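Local coordinates for uncharacterized protein (Deinococcus radiodurans, PDB 3GG7) that binds manganese and probably acts as a metal-dependent hydrolase of the TatD family, perhaps on ester bonds, its precise substrate being unknown, at residues A[24-37]-A[50-63]. Residues are numbered along the deposited sequence; the frame is centred on the assembly and turned at random.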
loop_
_atom_site.group_PDB
_atom_site.type_symbol
_atom_site.label_atom_id
_atom_site.label_comp_id
_atom_site.label_asym_id
_atom_site.label_seq_id
_atom_site.Cartn_x
_atom_site.Cartn_y
_atom_site.Cartn_z
ATOM N N GLU A 24 18.794 -0.851 0.286
ATOM C CA GLU A 24 19.704 -1.407 -0.726
ATOM C C GLU A 24 20.761 -2.338 -0.169
ATOM O O GLU A 24 21.070 -3.370 -0.770
ATOM C CB GLU A 24 20.413 -0.322 -1.502
ATOM C CG GLU A 24 19.617 0.320 -2.561
ATOM C CD GLU A 24 19.020 -0.635 -3.617
ATOM O OE1 GLU A 24 19.543 -1.719 -3.968
ATOM O OE2 GLU A 24 17.966 -0.230 -4.079
ATOM N N GLU A 25 21.345 -1.982 0.977
ATOM C CA GLU A 25 22.341 -2.848 1.601
ATOM C C GLU A 25 21.761 -4.218 1.901
ATOM O O GLU A 25 22.445 -5.232 1.770
ATOM C CB GLU A 25 22.908 -2.197 2.883
ATOM C CG GLU A 25 23.830 -1.002 2.613
ATOM C CD GLU A 25 23.978 -0.039 3.808
ATOM O OE1 GLU A 25 23.335 -0.230 4.866
ATOM O OE2 GLU A 25 24.712 0.957 3.669
ATOM N N ARG A 26 20.484 -4.252 2.279
ATOM C CA ARG A 26 19.803 -5.493 2.616
ATOM C C ARG A 26 19.148 -6.155 1.416
ATOM O O ARG A 26 18.559 -7.224 1.543
ATOM C CB ARG A 26 18.710 -5.185 3.644
ATOM C CG ARG A 26 19.241 -4.771 5.004
ATOM C CD ARG A 26 18.090 -4.309 5.888
ATOM N NE ARG A 26 18.484 -4.279 7.291
ATOM C CZ ARG A 26 19.215 -3.323 7.850
ATOM N NH1 ARG A 26 19.634 -2.283 7.148
ATOM N NH2 ARG A 26 19.524 -3.412 9.139
ATOM N N GLN A 27 19.246 -5.524 0.250
ATOM C CA GLN A 27 18.489 -5.924 -0.938
ATOM C C GLN A 27 17.014 -6.172 -0.588
ATOM O O GLN A 27 16.399 -7.178 -0.980
ATOM C CB GLN A 27 19.165 -7.103 -1.637
ATOM C CG GLN A 27 20.638 -6.797 -1.894
ATOM C CD GLN A 27 21.167 -7.301 -3.219
ATOM O OE1 GLN A 27 21.671 -8.409 -3.304
ATOM N NE2 GLN A 27 21.086 -6.459 -4.257
ATOM N N LEU A 28 16.453 -5.197 0.128
ATOM C CA LEU A 28 15.072 -5.226 0.602
ATOM C C LEU A 28 14.252 -4.346 -0.345
ATOM O O LEU A 28 14.509 -3.148 -0.462
ATOM C CB LEU A 28 15.012 -4.711 2.049
ATOM C CG LEU A 28 13.755 -5.029 2.847
ATOM C CD1 LEU A 28 14.034 -4.914 4.368
ATOM C CD2 LEU A 28 12.601 -4.149 2.447
ATOM N N THR A 29 13.318 -4.961 -1.067
ATOM C CA THR A 29 12.451 -4.254 -1.987
ATOM C C THR A 29 11.362 -3.494 -1.259
ATOM O O THR A 29 10.648 -4.045 -0.420
ATOM C CB THR A 29 11.814 -5.216 -2.976
ATOM O OG1 THR A 29 12.844 -5.966 -3.622
ATOM C CG2 THR A 29 10.950 -4.480 -4.002
ATOM N N VAL A 30 11.239 -2.208 -1.570
ATOM C CA VAL A 30 10.242 -1.368 -0.941
ATOM C C VAL A 30 9.374 -0.646 -1.961
ATOM O O VAL A 30 9.858 -0.196 -3.007
ATOM C CB VAL A 30 10.852 -0.335 0.038
ATOM C CG1 VAL A 30 11.629 -1.037 1.158
ATOM C CG2 VAL A 30 11.767 0.659 -0.703
ATOM N N LEU A 31 8.080 -0.579 -1.671
ATOM C CA LEU A 31 7.180 0.305 -2.401
ATOM C C LEU A 31 7.115 1.593 -1.617
ATOM O O LEU A 31 6.443 1.717 -0.608
ATOM C CB LEU A 31 5.780 -0.301 -2.592
ATOM C CG LEU A 31 4.895 0.528 -3.509
ATOM C CD1 LEU A 31 5.330 0.294 -4.962
ATOM C CD2 LEU A 31 3.395 0.179 -3.287
ATOM N N SER A 32 7.816 2.580 -2.159
ATOM C CA SER A 32 7.970 3.903 -1.571
ATOM C C SER A 32 6.773 4.749 -2.017
ATOM O O SER A 32 6.733 5.207 -3.170
ATOM C CB SER A 32 9.299 4.488 -2.075
ATOM O OG SER A 32 9.520 5.821 -1.617
ATOM N N VAL A 33 5.781 4.897 -1.145
ATOM C CA VAL A 33 4.538 5.572 -1.488
ATOM C C VAL A 33 4.603 7.061 -1.189
ATOM O O VAL A 33 5.399 7.510 -0.326
ATOM C CB VAL A 33 3.310 4.914 -0.801
ATOM C CG1 VAL A 33 3.137 3.451 -1.310
ATOM C CG2 VAL A 33 3.455 4.910 0.746
ATOM N N THR A 34 3.775 7.831 -1.896
ATOM C CA THR A 34 3.716 9.287 -1.703
ATOM C C THR A 34 2.339 9.712 -1.194
ATOM O O THR A 34 1.340 8.956 -1.297
ATOM C CB THR A 34 4.096 10.042 -2.993
ATOM O OG1 THR A 34 3.377 9.524 -4.120
ATOM C CG2 THR A 34 5.582 9.906 -3.302
ATOM N N THR A 35 2.274 10.918 -0.613
ATOM C CA THR A 35 1.041 11.397 -0.024
ATOM C C THR A 35 0.387 12.508 -0.821
ATOM O O THR A 35 -0.799 12.805 -0.613
ATOM C CB THR A 35 1.282 11.876 1.417
ATOM O OG1 THR A 35 2.194 12.941 1.402
ATOM C CG2 THR A 35 1.828 10.712 2.308
ATOM N N THR A 36 1.140 13.113 -1.737
ATOM C CA THR A 36 0.592 14.081 -2.699
ATOM C C THR A 36 1.389 13.885 -3.987
ATOM O O THR A 36 2.594 13.604 -3.930
ATOM C CB THR A 36 0.725 15.564 -2.231
ATOM O OG1 THR A 36 0.613 16.410 -3.382
ATOM C CG2 THR A 36 2.050 15.860 -1.559
ATOM N N PRO A 37 0.728 14.044 -5.150
ATOM C CA PRO A 37 1.487 13.873 -6.386
ATOM C C PRO A 37 2.581 14.920 -6.556
ATOM O O PRO A 37 3.528 14.692 -7.329
ATOM C CB PRO A 37 0.414 13.956 -7.488
ATOM C CG PRO A 37 -0.695 14.687 -6.854
ATOM C CD PRO A 37 -0.703 14.332 -5.405
ATOM N N ARG A 50 19.083 3.040 -7.049
ATOM C CA ARG A 50 18.629 2.133 -6.018
ATOM C C ARG A 50 17.484 1.262 -6.572
ATOM O O ARG A 50 16.308 1.624 -6.438
ATOM C CB ARG A 50 18.173 2.925 -4.772
ATOM C CG ARG A 50 19.271 3.824 -4.216
ATOM C CD ARG A 50 19.000 4.243 -2.753
ATOM N NE ARG A 50 20.165 5.001 -2.280
ATOM C CZ ARG A 50 20.283 6.321 -2.301
ATOM N NH1 ARG A 50 19.274 7.121 -2.630
ATOM N NH2 ARG A 50 21.445 6.862 -1.898
ATOM N N PRO A 51 17.829 0.121 -7.202
ATOM C CA PRO A 51 16.838 -0.694 -7.916
ATOM C C PRO A 51 15.840 -1.384 -7.018
ATOM O O PRO A 51 14.852 -1.868 -7.521
ATOM C CB PRO A 51 17.710 -1.712 -8.657
ATOM C CG PRO A 51 18.855 -1.890 -7.779
ATOM C CD PRO A 51 19.159 -0.515 -7.230
ATOM N N HIS A 52 16.070 -1.414 -5.704
ATOM C CA HIS A 52 15.081 -1.962 -4.758
ATOM C C HIS A 52 14.079 -0.952 -4.288
ATOM O O HIS A 52 13.154 -1.324 -3.564
ATOM C CB HIS A 52 15.773 -2.561 -3.552
ATOM C CG HIS A 52 16.505 -3.823 -3.881
ATOM N ND1 HIS A 52 17.801 -3.822 -4.349
ATOM C CD2 HIS A 52 16.077 -5.104 -3.934
ATOM C CE1 HIS A 52 18.149 -5.068 -4.626
ATOM N NE2 HIS A 52 17.132 -5.865 -4.370
ATOM N N VAL A 53 14.204 0.304 -4.691
ATOM C CA VAL A 53 13.268 1.342 -4.267
ATOM C C VAL A 53 12.312 1.614 -5.435
ATOM O O VAL A 53 12.723 2.161 -6.457
ATOM C CB VAL A 53 14.008 2.653 -3.894
ATOM C CG1 VAL A 53 12.995 3.739 -3.525
ATOM C CG2 VAL A 53 14.989 2.415 -2.712
ATOM N N TRP A 54 11.055 1.206 -5.287
ATOM C CA TRP A 54 10.037 1.325 -6.335
ATOM C C TRP A 54 9.044 2.380 -5.877
ATOM O O TRP A 54 8.306 2.181 -4.899
ATOM C CB TRP A 54 9.319 -0.018 -6.499
ATOM C CG TRP A 54 10.194 -1.189 -6.878
ATOM C CD1 TRP A 54 11.539 -1.181 -7.160
ATOM C CD2 TRP A 54 9.761 -2.554 -7.054
ATOM N NE1 TRP A 54 11.951 -2.450 -7.495
ATOM C CE2 TRP A 54 10.884 -3.307 -7.428
ATOM C CE3 TRP A 54 8.525 -3.198 -6.921
ATOM C CZ2 TRP A 54 10.823 -4.685 -7.662
ATOM C CZ3 TRP A 54 8.464 -4.555 -7.171
ATOM C CH2 TRP A 54 9.616 -5.282 -7.546
ATOM N N THR A 55 9.000 3.500 -6.584
ATOM C CA THR A 55 8.253 4.666 -6.111
ATOM C C THR A 55 6.837 4.690 -6.721
ATOM O O THR A 55 6.640 4.449 -7.939
ATOM C CB THR A 55 8.993 5.964 -6.452
ATOM O OG1 THR A 55 10.392 5.845 -6.149
ATOM C CG2 THR A 55 8.397 7.166 -5.693
ATOM N N ALA A 56 5.854 4.973 -5.859
ATOM C CA ALA A 56 4.424 5.022 -6.218
ATOM C C ALA A 56 3.931 6.484 -6.101
ATOM O O ALA A 56 4.426 7.260 -5.259
ATOM C CB ALA A 56 3.610 4.095 -5.314
ATOM N N LEU A 57 3.004 6.844 -6.993
ATOM C CA LEU A 57 2.445 8.171 -7.159
ATOM C C LEU A 57 1.090 8.168 -6.455
ATOM O O LEU A 57 0.175 7.419 -6.824
ATOM C CB LEU A 57 2.289 8.486 -8.638
ATOM C CG LEU A 57 1.667 9.821 -8.961
ATOM C CD1 LEU A 57 2.623 10.933 -8.618
ATOM C CD2 LEU A 57 1.359 9.841 -10.481
ATOM N N GLY A 58 0.941 9.017 -5.438
ATOM C CA GLY A 58 -0.208 8.941 -4.542
ATOM C C GLY A 58 -0.899 10.255 -4.281
ATOM O O GLY A 58 -0.490 11.318 -4.769
ATOM N N PHE A 59 -1.986 10.155 -3.523
ATOM C CA PHE A 59 -2.691 11.313 -2.976
ATOM C C PHE A 59 -3.515 10.788 -1.796
ATOM O O PHE A 59 -4.543 10.143 -1.966
ATOM C CB PHE A 59 -3.610 11.944 -4.010
ATOM C CG PHE A 59 -3.856 13.413 -3.811
ATOM C CD1 PHE A 59 -3.669 14.040 -2.582
ATOM C CD2 PHE A 59 -4.309 14.161 -4.850
ATOM C CE1 PHE A 59 -3.916 15.405 -2.436
ATOM C CE2 PHE A 59 -4.536 15.528 -4.709
ATOM C CZ PHE A 59 -4.346 16.141 -3.496
ATOM N N HIS A 60 -2.977 10.969 -0.612
ATOM C CA HIS A 60 -3.494 10.313 0.599
ATOM C C HIS A 60 -4.796 10.986 1.019
ATOM O O HIS A 60 -4.896 12.220 1.022
ATOM C CB HIS A 60 -2.434 10.441 1.682
ATOM C CG HIS A 60 -2.677 9.604 2.893
ATOM N ND1 HIS A 60 -3.743 9.827 3.742
ATOM C CD2 HIS A 60 -1.966 8.585 3.431
ATOM C CE1 HIS A 60 -3.675 8.974 4.753
ATOM N NE2 HIS A 60 -2.616 8.198 4.580
ATOM N N PRO A 61 -5.799 10.203 1.396
ATOM C CA PRO A 61 -7.091 10.825 1.714
ATOM C C PRO A 61 -7.023 11.874 2.824
ATOM O O PRO A 61 -7.830 12.797 2.837
ATOM C CB PRO A 61 -7.981 9.632 2.092
ATOM C CG PRO A 61 -7.065 8.499 2.293
ATOM C CD PRO A 61 -5.878 8.734 1.433
ATOM N N GLU A 62 -6.060 11.751 3.730
ATOM C CA GLU A 62 -5.957 12.696 4.830
ATOM C C GLU A 62 -5.492 14.079 4.395
ATOM O O GLU A 62 -5.640 15.033 5.165
ATOM C CB GLU A 62 -5.042 12.187 5.945
ATOM C CG GLU A 62 -5.038 13.143 7.135
ATOM C CD GLU A 62 -4.147 12.737 8.259
ATOM O OE1 GLU A 62 -3.781 11.544 8.348
ATOM O OE2 GLU A 62 -3.827 13.641 9.061
ATOM N N VAL A 63 -4.947 14.221 3.186
ATOM C CA VAL A 63 -4.429 15.526 2.760
ATOM C C VAL A 63 -5.114 16.122 1.530
ATOM O O VAL A 63 -4.686 17.143 1.010
ATOM C CB VAL A 63 -2.882 15.515 2.603
ATOM C CG1 VAL A 63 -2.226 15.026 3.882
ATOM C CG2 VAL A 63 -2.429 14.649 1.416
HETATM O O HOH W 1 11.196 6.611 -3.547
#
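With CG anti to its carbonyl carbon (chi1 -79°) and the chain bent at chi2 (-56°), Glu24 turns its carboxylate onto His52, whose CG sits beside its own backbone N (chi1 -70°). OE1 receives His52 ND1 at 2.8 Å, from above the carboxylate plane, while OE2 offers its syn lone pair to His52 N. A carboxylate suits this place because its two acceptors fix ring and backbone of the Arg50–Val53 beta turn together; an alanine here would probably leave both N-H groups without these acceptors and the imidazole freer to turn. Just after helix 16-25, Gln27 takes a positive phi in a Schellman motif, and its CA lies over the imidazole face, 3.8 Å from the centroid.

Strands 29-32 and 53-55 run parallel, 4.6 Å apart at their axes, joined by a ladder from Val30 N–His52 O to Ala56 N–Ser32 O. Thr29 suits its place by laying an apolar methyl, CG2, over the six-membered ring of Trp54, whose NE1 reaches Pro51 O. One water links Ser32 OG and Thr55 OG1. Beyond Ser32, the Thr34 hydroxyl serves twice, OG1 donating to Ala56 O at 2.7 Å and weakly accepting from Gly58 N; glycine, lacking a beta carbon, leaves room for Thr34 O. Pro37 CD rests over one face of the Phe59 ring, offset toward its rim. His60 N bonds Thr35 O, holding the backbone of a histidine whose side chain lies beside the manganese ligand Glu86.

These neighbouring strands of a TIM-barrel-type fold form a beta-alpha-beta unit through helix 40-44, which meets Ser32, Thr34, Thr55 and Leu57; strand 4-8 flanks strand 29-32 on its other edge, and Val33 touches the manganese ligand His9.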